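Mandelate racemase / muconate lactonizing enzyme (Burkholderia pseudomallei, PDB 2POD) is of unknown function but belongs to the enolase superfamily, binds a metal ion at the barrel of its C-terminal domain and may act as a lyase. Local coordinates at residues B[195-200]-B[231-236]; B[217-222]-B[235-240]; B[249-252]-B[256-259]; B[259-262]-B[267-270]. All coordinates share one frame; numbering follows the deposited sequence.

Interaction 1 (B[195-200]-B[231-236]); sequences SDLKRA and LQIAEA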
loop_
_atom_site.group_PDB
_atom_site.type_symbol
_atom_site.label_atom_id
_atom_site.label_comp_id
_atom_site.label_asym_id
_atom_site.label_seq_id
_atom_site.Cartn_x
_atom_site.Cartn_y
_atom_site.Cartn_z
ATOM N N SER B 195 0.617 -12.681 -36.925
ATOM C CA SER B 195 0.753 -12.262 -38.313
ATOM C C SER B 195 -0.083 -11.018 -38.624
ATOM O O SER B 195 0.347 -10.154 -39.392
ATOM C CB SER B 195 0.421 -13.422 -39.267
ATOM O OG SER B 195 -0.978 -13.655 -39.364
ATOM N N ASP B 196 -1.267 -10.926 -38.018
ATOM C CA ASP B 196 -2.079 -9.705 -38.077
ATOM C C ASP B 196 -1.411 -8.531 -37.368
ATOM O O ASP B 196 -1.596 -7.376 -37.759
ATOM C CB ASP B 196 -3.475 -9.944 -37.485
ATOM C CG ASP B 196 -4.445 -10.568 -38.485
ATOM O OD1 ASP B 196 -5.584 -10.891 -38.080
ATOM O OD2 ASP B 196 -4.084 -10.730 -39.673
ATOM N N LEU B 197 -0.635 -8.838 -36.333
ATOM C CA LEU B 197 0.137 -7.842 -35.606
ATOM C C LEU B 197 1.254 -7.275 -36.474
ATOM O O LEU B 197 1.471 -6.059 -36.500
ATOM C CB LEU B 197 0.694 -8.445 -34.304
ATOM C CG LEU B 197 1.366 -7.550 -33.250
ATOM C CD1 LEU B 197 0.733 -6.170 -33.132
ATOM C CD2 LEU B 197 1.411 -8.236 -31.887
ATOM N N LYS B 198 1.938 -8.162 -37.192
ATOM C CA LYS B 198 3.028 -7.789 -38.093
ATOM C C LYS B 198 2.538 -6.999 -39.312
ATOM O O LYS B 198 3.268 -6.161 -39.850
ATOM C CB LYS B 198 3.794 -9.034 -38.546
ATOM C CG LYS B 198 5.284 -8.807 -38.737
ATOM C CD LYS B 198 6.079 -9.236 -37.510
ATOM C CE LYS B 198 6.737 -10.588 -37.727
ATOM N NZ LYS B 198 6.392 -11.541 -36.639
ATOM N N ARG B 199 1.303 -7.267 -39.731
ATOM C CA ARG B 199 0.688 -6.550 -40.844
ATOM C C ARG B 199 0.136 -5.191 -40.419
ATOM O O ARG B 199 0.051 -4.268 -41.229
ATOM C CB ARG B 199 -0.415 -7.396 -41.483
ATOM C CG ARG B 199 -0.406 -7.371 -43.011
ATOM C CD ARG B 199 -1.517 -8.233 -43.619
ATOM N NE ARG B 199 -1.510 -9.607 -43.113
ATOM C CZ ARG B 199 -2.508 -10.165 -42.431
ATOM N NH1 ARG B 199 -3.611 -9.472 -42.163
ATOM N NH2 ARG B 199 -2.402 -11.420 -42.014
ATOM N N ALA B 200 -0.241 -5.077 -39.148
ATOM C CA ALA B 200 -0.614 -3.792 -38.561
ATOM C C ALA B 200 0.600 -2.946 -38.174
ATOM O O ALA B 200 0.483 -1.740 -37.986
ATOM C CB ALA B 200 -1.529 -4.002 -37.365
ATOM N N LEU B 231 -1.069 -5.456 -24.220
ATOM C CA LEU B 231 0.311 -5.627 -23.765
ATOM C C LEU B 231 1.196 -6.180 -24.880
ATOM O O LEU B 231 2.329 -5.738 -25.077
ATOM C CB LEU B 231 0.352 -6.566 -22.552
ATOM C CG LEU B 231 -0.283 -6.118 -21.227
ATOM C CD1 LEU B 231 -0.213 -7.229 -20.161
ATOM C CD2 LEU B 231 0.344 -4.827 -20.709
ATOM N N GLN B 232 0.642 -7.147 -25.602
ATOM C CA GLN B 232 1.268 -7.786 -26.752
ATOM C C GLN B 232 1.555 -6.800 -27.881
ATOM O O GLN B 232 2.615 -6.863 -28.506
ATOM C CB GLN B 232 0.327 -8.879 -27.256
ATOM C CG GLN B 232 0.996 -10.086 -27.843
ATOM C CD GLN B 232 0.029 -10.933 -28.652
ATOM O OE1 GLN B 232 0.361 -11.393 -29.745
ATOM N NE2 GLN B 232 -1.173 -11.143 -28.119
ATOM N N ILE B 233 0.608 -5.892 -28.130
ATOM C CA ILE B 233 0.789 -4.808 -29.097
ATOM C C ILE B 233 1.842 -3.793 -28.640
ATOM O O ILE B 233 2.730 -3.428 -29.416
ATOM C CB ILE B 233 -0.557 -4.110 -29.446
ATOM C CG1 ILE B 233 -1.456 -5.043 -30.264
ATOM C CG2 ILE B 233 -0.318 -2.838 -30.234
ATOM C CD1 ILE B 233 -2.950 -4.756 -30.116
ATOM N N ALA B 234 1.750 -3.360 -27.381
ATOM C CA ALA B 234 2.713 -2.413 -26.786
ATOM C C ALA B 234 4.163 -2.897 -26.822
ATOM O O ALA B 234 5.066 -2.110 -27.085
ATOM C CB ALA B 234 2.314 -2.058 -25.355
ATOM N N GLU B 235 4.369 -4.187 -26.555
ATOM C CA GLU B 235 5.677 -4.827 -26.692
ATOM C C GLU B 235 6.212 -4.790 -28.135
ATOM O O GLU B 235 7.401 -4.542 -28.353
ATOM C CB GLU B 235 5.626 -6.269 -26.152
ATOM C CG GLU B 235 6.903 -7.112 -26.358
ATOM C CD GLU B 235 8.077 -6.690 -25.472
ATOM O OE1 GLU B 235 7.864 -5.988 -24.457
ATOM O OE2 GLU B 235 9.224 -7.074 -25.792
ATOM N N ALA B 236 5.326 -5.012 -29.105
ATOM C CA ALA B 236 5.687 -4.959 -30.522
ATOM C C ALA B 236 6.017 -3.540 -31.009
ATOM O O ALA B 236 6.842 -3.363 -31.913
ATOM C CB ALA B 236 4.590 -5.580 -31.371
#
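Leu197 faces Ile233 where two short helical segments, 195-200 and 231-236, are inclined at 47° between their N-to-C directions, their axes 11.0 Å apart at the closest point. So wide a gap has to be bridged by side chains, and Leu197 does most of that work. Its CG stands anti to the backbone N (chi1 -171°), which carries the forked end out from its own helix and lets the two methyl groups divide the opposite surface between them. CD1 lies 3.8 Å from CG1 of Ile233, touching that residue along its longer branch. CD2 turns to the other part of the surface, where it sits 4.2 Å from Ala236 CB and 3.8 Å from the backbone O of Gln232. The side chain of Gln232 starts off to one side and then stretches across, until its OE1 is 4.0 Å from Leu197 CD2; this is plain van der Waals contact between a polar atom and a methyl group. A branched leucine suits the wide gap, and alanine at position 236 offers a low surface against which CD2 can rest. On the far side of helix 194-200, Lys198 forms a salt bridge with Asp213 of a second subunit. Phe180 packs on both Leu197 and Ile233, Phe221 also touches Ile233, and Tyr260 of helix 257-263 meets Ala234 on another side of helix 227-237.

Interaction 2 (B[217-222]-B[235-240]); sequences VMVEFH and EALREY. With NA (sodium ion), chain D.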
loop_
_atom_site.group_PDB
_atom_site.type_symbol
_atom_site.label_atom_id
_atom_site.label_comp_id
_atom_site.label_asym_id
_atom_site.label_seq_id
_atom_site.Cartn_x
_atom_site.Cartn_y
_atom_site.Cartn_z
ATOM N N VAL B 217 5.121 9.755 -34.098
ATOM C CA VAL B 217 3.918 8.980 -34.415
ATOM C C VAL B 217 3.211 8.543 -33.139
ATOM O O VAL B 217 3.780 7.836 -32.306
ATOM C CB VAL B 217 4.205 7.720 -35.268
ATOM C CG1 VAL B 217 2.979 7.351 -36.088
ATOM C CG2 VAL B 217 5.397 7.926 -36.164
HETATM N N MSE B 218 1.965 8.973 -33.001
HETATM C CA MSE B 218 1.161 8.603 -31.861
HETATM C C MSE B 218 0.103 7.596 -32.285
HETATM O O MSE B 218 -0.571 7.780 -33.289
HETATM C CB MSE B 218 0.533 9.838 -31.200
HETATM C CG MSE B 218 0.236 10.989 -32.134
HETATM SE SE MSE B 218 1.353 12.585 -31.896
HETATM C CE MSE B 218 3.031 11.967 -32.308
ATOM N N VAL B 219 -0.020 6.518 -31.520
ATOM C CA VAL B 219 -0.954 5.453 -31.843
ATOM C C VAL B 219 -2.262 5.664 -31.104
ATOM O O VAL B 219 -2.275 5.822 -29.889
ATOM C CB VAL B 219 -0.392 4.073 -31.484
ATOM C CG1 VAL B 219 -1.171 2.992 -32.210
ATOM C CG2 VAL B 219 1.082 3.995 -31.814
ATOM N N GLU B 220 -3.356 5.674 -31.858
ATOM C CA GLU B 220 -4.700 5.697 -31.298
ATOM C C GLU B 220 -5.242 4.269 -31.291
ATOM O O GLU B 220 -5.092 3.549 -32.273
ATOM C CB GLU B 220 -5.584 6.618 -32.149
ATOM C CG GLU B 220 -7.072 6.390 -32.040
ATOM C CD GLU B 220 -7.652 6.866 -30.722
ATOM O OE1 GLU B 220 -8.142 8.015 -30.690
ATOM O OE2 GLU B 220 -7.630 6.114 -29.717
ATOM N N PHE B 221 -5.850 3.848 -30.184
ATOM C CA PHE B 221 -6.342 2.477 -30.085
ATOM C C PHE B 221 -7.856 2.394 -29.979
ATOM O O PHE B 221 -8.427 1.300 -30.059
ATOM C CB PHE B 221 -5.700 1.750 -28.906
ATOM C CG PHE B 221 -4.266 1.381 -29.122
ATOM C CD1 PHE B 221 -3.250 2.080 -28.477
ATOM C CD2 PHE B 221 -3.926 0.325 -29.960
ATOM C CE1 PHE B 221 -1.912 1.741 -28.671
ATOM C CE2 PHE B 221 -2.602 -0.026 -30.155
ATOM C CZ PHE B 221 -1.588 0.679 -29.501
ATOM N N HIS B 222 -8.484 3.551 -29.783
ATOM C CA HIS B 222 -9.947 3.703 -29.668
ATOM C C HIS B 222 -10.646 2.899 -28.578
ATOM O O HIS B 222 -11.837 2.603 -28.711
ATOM C CB HIS B 222 -10.645 3.514 -31.021
ATOM C CG HIS B 222 -10.505 4.683 -31.945
ATOM N ND1 HIS B 222 -9.891 4.588 -33.175
ATOM C CD2 HIS B 222 -10.908 5.971 -31.825
ATOM C CE1 HIS B 222 -9.926 5.764 -33.776
ATOM N NE2 HIS B 222 -10.528 6.623 -32.972
ATOM N N GLU B 235 4.369 -4.187 -26.555
ATOM C CA GLU B 235 5.677 -4.827 -26.692
ATOM C C GLU B 235 6.212 -4.790 -28.135
ATOM O O GLU B 235 7.401 -4.542 -28.353
ATOM C CB GLU B 235 5.626 -6.269 -26.152
ATOM C CG GLU B 235 6.903 -7.112 -26.358
ATOM C CD GLU B 235 8.077 -6.690 -25.472
ATOM O OE1 GLU B 235 7.864 -5.988 -24.457
ATOM O OE2 GLU B 235 9.224 -7.074 -25.792
ATOM N N ALA B 236 5.326 -5.012 -29.105
ATOM C CA ALA B 236 5.687 -4.959 -30.522
ATOM C C ALA B 236 6.017 -3.540 -31.009
ATOM O O ALA B 236 6.842 -3.363 -31.913
ATOM C CB ALA B 236 4.590 -5.580 -31.371
ATOM N N LEU B 237 5.383 -2.541 -30.396
ATOM C CA LEU B 237 5.560 -1.139 -30.775
ATOM C C LEU B 237 6.800 -0.488 -30.148
ATOM O O LEU B 237 7.187 0.622 -30.541
ATOM C CB LEU B 237 4.310 -0.327 -30.422
ATOM C CG LEU B 237 3.056 -0.521 -31.275
ATOM C CD1 LEU B 237 1.916 0.295 -30.702
ATOM C CD2 LEU B 237 3.314 -0.110 -32.718
ATOM N N ARG B 238 7.413 -1.183 -29.187
ATOM C CA ARG B 238 8.605 -0.708 -28.470
ATOM C C ARG B 238 9.761 -0.344 -29.403
ATOM O O ARG B 238 10.407 0.689 -29.227
ATOM C CB ARG B 238 9.050 -1.761 -27.450
ATOM C CG ARG B 238 10.287 -1.412 -26.634
ATOM C CD ARG B 238 10.600 -2.507 -25.624
ATOM N NE ARG B 238 9.490 -2.710 -24.693
ATOM C CZ ARG B 238 9.376 -2.110 -23.510
ATOM N NH1 ARG B 238 10.309 -1.261 -23.085
ATOM N NH2 ARG B 238 8.320 -2.362 -22.747
ATOM N N GLU B 239 9.980 -1.196 -30.402
ATOM C CA GLU B 239 10.982 -1.014 -31.452
ATOM C C GLU B 239 10.868 0.321 -32.220
ATOM O O GLU B 239 11.879 0.948 -32.547
ATOM C CB GLU B 239 10.873 -2.192 -32.419
ATOM C CG GLU B 239 12.063 -2.399 -33.337
ATOM C CD GLU B 239 11.673 -3.109 -34.622
ATOM O OE1 GLU B 239 11.956 -2.566 -35.712
ATOM O OE2 GLU B 239 11.077 -4.203 -34.545
ATOM N N TYR B 240 9.638 0.753 -32.486
ATOM C CA TYR B 240 9.377 1.905 -33.349
ATOM C C TYR B 240 9.354 3.252 -32.628
ATOM O O TYR B 240 9.065 4.276 -33.249
ATOM C CB TYR B 240 8.058 1.710 -34.103
ATOM C CG TYR B 240 8.099 0.604 -35.126
ATOM C CD1 TYR B 240 8.792 0.765 -36.325
ATOM C CD2 TYR B 240 7.447 -0.605 -34.899
ATOM C CE1 TYR B 240 8.832 -0.246 -37.269
ATOM C CE2 TYR B 240 7.482 -1.624 -35.841
ATOM C CZ TYR B 240 8.175 -1.436 -37.025
ATOM O OH TYR B 240 8.216 -2.437 -37.965
HETATM NA NA NA D . -8.999 10.054 -30.229
#
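Leu237 presses its CD1 methyl into the angle between Val219 and Phe221, and this methyl makes both close contacts between segments 217-222 and 235-240, one with the strand and one with the loop that follows it. It is 3.7 Å from Phe221 CZ, arriving at the edge of the ring near its plane, and 4.0 Å from Val219 CG2, which it meets tip to tip. Leu237 is extended at its second torsion (chi2 176°), and this straight reach spans a gap in which the nearest CA atoms, those of Val219 and Leu237, remain 9.3 Å apart. Within segment 217-222, CG1 of Val219 lies 3.6 Å above one face of the Phe221 ring, toward its rim, so a branched residue serves both the ring and the leucine. Phe180, Phe204 and His245 each touch both Val219 and Leu237 and bury the apolar patch. The other side of the helix end is looser and polar: the ion pair between Glu235 and Arg238 is long and weak, while the exposed Glu239 makes a salt bridge with Arg208. Across the strand from Leu237, Glu220 OE1 binds the sodium ion at 2.3 Å. Its OE2 accepts a hydrogen bond from His222 N, which comes from above the carboxylate plane. Apolar side chains toward the helix and a metal-binding carboxylate at the strand's C-terminal end mark a beta-alpha unit of the enolase-superfamily barrel, where Glu246 and Glu272 complete the protein ligands.

Interaction 3 (B[249-252]-B[256-259]); sequences IRMD and SLKR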
loop_
_atom_site.group_PDB
_atom_site.type_symbol
_atom_site.label_atom_id
_atom_site.label_comp_id
_atom_site.label_asym_id
_atom_site.label_seq_id
_atom_site.Cartn_x
_atom_site.Cartn_y
_atom_site.Cartn_z
ATOM N N ILE B 249 -6.614 0.548 -23.581
ATOM C CA ILE B 249 -7.740 -0.244 -23.082
ATOM C C ILE B 249 -8.901 0.701 -22.802
ATOM O O ILE B 249 -8.714 1.918 -22.778
ATOM C CB ILE B 249 -7.385 -1.042 -21.779
ATOM C CG1 ILE B 249 -7.153 -0.092 -20.582
ATOM C CG2 ILE B 249 -6.190 -1.966 -22.012
ATOM C CD1 ILE B 249 -7.299 -0.741 -19.204
ATOM N N ARG B 250 -10.090 0.145 -22.585
ATOM C CA ARG B 250 -11.260 0.946 -22.214
ATOM C C ARG B 250 -11.121 1.586 -20.825
ATOM O O ARG B 250 -10.798 0.911 -19.850
ATOM C CB ARG B 250 -12.540 0.113 -22.306
ATOM C CG ARG B 250 -13.824 0.909 -22.106
ATOM C CD ARG B 250 -14.902 0.445 -23.053
ATOM N NE ARG B 250 -16.120 0.062 -22.348
ATOM C CZ ARG B 250 -17.352 0.246 -22.819
ATOM N NH1 ARG B 250 -18.390 -0.142 -22.091
ATOM N NH2 ARG B 250 -17.550 0.820 -24.006
HETATM N N MSE B 251 -11.372 2.890 -20.754
HETATM C CA MSE B 251 -11.236 3.661 -19.520
HETATM C C MSE B 251 -12.502 3.608 -18.653
HETATM O O MSE B 251 -13.150 4.630 -18.409
HETATM C CB MSE B 251 -10.877 5.113 -19.854
HETATM C CG MSE B 251 -9.626 5.271 -20.695
HETATM SE SE MSE B 251 -7.978 4.930 -19.713
HETATM C CE MSE B 251 -6.821 4.529 -21.230
ATOM N N ASP B 252 -12.857 2.413 -18.194
ATOM C CA ASP B 252 -14.064 2.229 -17.392
ATOM C C ASP B 252 -13.710 2.147 -15.909
ATOM O O ASP B 252 -13.991 3.081 -15.157
ATOM C CB ASP B 252 -14.891 1.022 -17.863
ATOM C CG ASP B 252 -14.036 -0.093 -18.470
ATOM O OD1 ASP B 252 -12.858 -0.219 -18.073
ATOM O OD2 ASP B 252 -14.549 -0.854 -19.332
ATOM N N SER B 256 -6.986 -0.724 -13.767
ATOM C CA SER B 256 -6.354 -1.646 -14.709
ATOM C C SER B 256 -5.215 -1.031 -15.544
ATOM O O SER B 256 -4.530 -1.745 -16.287
ATOM C CB SER B 256 -7.411 -2.254 -15.635
ATOM O OG SER B 256 -7.998 -3.412 -15.066
ATOM N N LEU B 257 -5.019 0.280 -15.426
ATOM C CA LEU B 257 -4.184 1.012 -16.374
ATOM C C LEU B 257 -2.692 0.894 -16.098
ATOM O O LEU B 257 -1.889 0.900 -17.032
ATOM C CB LEU B 257 -4.607 2.479 -16.454
ATOM C CG LEU B 257 -4.105 3.311 -17.633
ATOM C CD1 LEU B 257 -4.423 2.656 -18.975
ATOM C CD2 LEU B 257 -4.685 4.701 -17.549
ATOM N N LYS B 258 -2.326 0.769 -14.822
ATOM C CA LYS B 258 -0.920 0.731 -14.419
ATOM C C LYS B 258 -0.204 -0.509 -14.936
ATOM O O LYS B 258 0.990 -0.465 -15.223
ATOM C CB LYS B 258 -0.771 0.843 -12.900
ATOM C CG LYS B 258 0.328 1.824 -12.466
ATOM C CD LYS B 258 1.707 1.188 -12.370
ATOM C CE LYS B 258 2.795 2.119 -12.915
ATOM N NZ LYS B 258 3.279 3.115 -11.912
ATOM N N ARG B 259 -0.952 -1.601 -15.056
ATOM C CA ARG B 259 -0.488 -2.803 -15.721
ATOM C C ARG B 259 -0.111 -2.587 -17.180
ATOM O O ARG B 259 0.926 -3.082 -17.621
ATOM C CB ARG B 259 -1.507 -3.925 -15.565
ATOM C CG ARG B 259 -1.567 -4.455 -14.136
ATOM C CD ARG B 259 -2.371 -5.725 -14.029
ATOM N NE ARG B 259 -1.752 -6.823 -14.764
ATOM C CZ ARG B 259 -2.325 -8.000 -14.983
ATOM N NH1 ARG B 259 -3.545 -8.248 -14.527
ATOM N NH2 ARG B 259 -1.680 -8.924 -15.679
#
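Ile249 and Met251, a selenomethionine, both lean on Leu257, and their side chains cross that of the leucine at a slant. Leu257 splits its two methyls: CD1 lies 3.8 Å from Met251 CE and 4.2 Å from Ile249 CG1, whereas CD2 rests 3.9 Å from the selenium of Met251. The long side chain of Met251 leaves its backbone beside the contact and bends at its second torsion (chi2 -73°), which brings the selenium and terminal methyl against the two methyls of the leucine. Like the methionine it replaces, it is flexible and apolar. Ile249 also reaches the residue before Leu257, setting its CD1 3.9 Å from Ser256 CB. Serine is small enough to be met by its methylene, and its OG is hydrogen-bonded to Arg281 of a third subunit. Met251 sits at the centre of an inverse gamma turn, with a weak bond from Asp252 N to Arg250 O. The loop after strand 244-246 packs here against the start of helix 257-263; Ala230 of helix 227-237 touches Ile249, and strand 268-270 touches Met251 through Ala270 and Leu257 through Val268.

Interaction 4 (B[259-262]-B[267-270]); sequences RYAE and PVCA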
loop_
_atom_site.group_PDB
_atom_site.type_symbol
_atom_site.label_atom_id
_atom_site.label_comp_id
_atom_site.label_asym_id
_atom_site.label_seq_id
_atom_site.Cartn_x
_atom_site.Cartn_y
_atom_site.Cartn_z
ATOM N N ARG B 259 -0.952 -1.601 -15.056
ATOM C CA ARG B 259 -0.488 -2.803 -15.721
ATOM C C ARG B 259 -0.111 -2.587 -17.180
ATOM O O ARG B 259 0.926 -3.082 -17.621
ATOM C CB ARG B 259 -1.507 -3.925 -15.565
ATOM C CG ARG B 259 -1.567 -4.455 -14.136
ATOM C CD ARG B 259 -2.371 -5.725 -14.029
ATOM N NE ARG B 259 -1.752 -6.823 -14.764
ATOM C CZ ARG B 259 -2.325 -8.000 -14.983
ATOM N NH1 ARG B 259 -3.545 -8.248 -14.527
ATOM N NH2 ARG B 259 -1.680 -8.924 -15.679
ATOM N N TYR B 260 -0.923 -1.828 -17.919
ATOM C CA TYR B 260 -0.533 -1.416 -19.268
ATOM C C TYR B 260 0.688 -0.500 -19.280
ATOM O O TYR B 260 1.642 -0.758 -20.020
ATOM C CB TYR B 260 -1.693 -0.817 -20.080
ATOM C CG TYR B 260 -1.280 -0.494 -21.504
ATOM C CD1 TYR B 260 -0.692 0.735 -21.819
ATOM C CD2 TYR B 260 -1.432 -1.430 -22.527
ATOM C CE1 TYR B 260 -0.279 1.028 -23.101
ATOM C CE2 TYR B 260 -1.019 -1.140 -23.828
ATOM C CZ TYR B 260 -0.442 0.093 -24.101
ATOM O OH TYR B 260 -0.029 0.419 -25.365
ATOM N N ALA B 261 0.649 0.560 -18.464
ATOM C CA ALA B 261 1.704 1.580 -18.440
ATOM C C ALA B 261 3.100 1.023 -18.170
ATOM O O ALA B 261 4.057 1.384 -18.862
ATOM C CB ALA B 261 1.368 2.673 -17.462
ATOM N N GLU B 262 3.189 0.128 -17.182
ATOM C CA GLU B 262 4.416 -0.604 -16.827
ATOM C C GLU B 262 5.118 -1.267 -18.012
ATOM O O GLU B 262 6.346 -1.311 -18.063
ATOM C CB GLU B 262 4.082 -1.709 -15.824
ATOM C CG GLU B 262 4.171 -1.327 -14.361
ATOM C CD GLU B 262 3.401 -2.295 -13.468
ATOM O OE1 GLU B 262 3.135 -1.936 -12.301
ATOM O OE2 GLU B 262 3.053 -3.410 -13.931
ATOM N N PRO B 267 4.538 6.524 -23.468
ATOM C CA PRO B 267 3.618 6.909 -22.401
ATOM C C PRO B 267 2.163 6.774 -22.822
ATOM O O PRO B 267 1.842 6.938 -24.008
ATOM C CB PRO B 267 3.962 8.380 -22.151
ATOM C CG PRO B 267 4.589 8.852 -23.434
ATOM C CD PRO B 267 5.307 7.670 -23.996
ATOM N N VAL B 268 1.293 6.468 -21.860
ATOM C CA VAL B 268 -0.133 6.434 -22.146
ATOM C C VAL B 268 -0.785 7.811 -22.223
ATOM O O VAL B 268 -0.513 8.705 -21.413
ATOM C CB VAL B 268 -0.945 5.324 -21.391
ATOM C CG1 VAL B 268 -0.040 4.361 -20.630
ATOM C CG2 VAL B 268 -2.036 5.888 -20.506
ATOM N N CYS B 269 -1.601 7.984 -23.255
ATOM C CA CYS B 269 -2.379 9.184 -23.427
ATOM C C CYS B 269 -3.827 8.822 -23.124
ATOM O O CYS B 269 -4.390 7.881 -23.698
ATOM C CB CYS B 269 -2.225 9.696 -24.853
ATOM S SG CYS B 269 -3.117 11.190 -25.219
ATOM N N ALA B 270 -4.413 9.544 -22.182
ATOM C CA ALA B 270 -5.752 9.217 -21.710
ATOM C C ALA B 270 -6.361 10.501 -21.173
ATOM O O ALA B 270 -5.619 11.326 -20.652
ATOM C CB ALA B 270 -5.676 8.158 -20.607
#
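Ala261 and Val268 bring helix 257-263 and strand 268-270 together, with their CA atoms 6.4 Å apart, the nearest pair between segments 259-262 and 267-270. The two elements are the last two members of a beta-alpha-beta crossover whose first strand is 244-246; the strands are parallel neighbours in the barrel of the C-terminal domain, and the helix packs on the outside. Val268 points at the helix and does nearly all the touching through one methyl, CG1. That methyl is 3.9 Å from Ala261 CB on one helix residue and 3.9 Å from Tyr260 CD1 on the residue before it. Alanine is well suited here, because its short side chain allows the helix to approach the strand closely, while the beta-branched valine suits an extended strand and holds one methyl, CG1, against the helix. With chi1 at -176°, Tyr260 CG lies beside its own carbonyl carbon, and the tyrosine and valine side chains run past each other in opposite directions. Elsewhere the tyrosine touches Ala230 of helix 227-237, Phe221 and Pro248. On the outer side of the helix, Arg259 donates a hydrogen bond to Ala289 O of a second subunit. The valine meets the tyrosine at the ring edge, with CG1 in the ring plane, and is 4.2 Å from Tyr260 CE1 beside the nearer CD1.

How the interactions relate
The four contacts follow one another round one side of the barrel domain. Interactions 1 and 2 share helix 227-237, with centres 9 Å apart, and join where Ile233 CG2 lies 3.6 Å from Phe221 CE2. Interactions 3 and 4 share helix 257-263, with centres 8 Å apart, and meet through Met251 CE and Ala270 CB at 3.9 Å. The two pairs are tied by Tyr260, whose OH is 3.4 Å from Ala234 CB and 4.0 Å from Phe221 CE1. Interaction 2 alone holds a ligand of the sodium ion; the Met251 side chain of interaction 3 and that of Val268 in interaction 4 lie about 11 and 13 Å, side chain to metal, from that same ion.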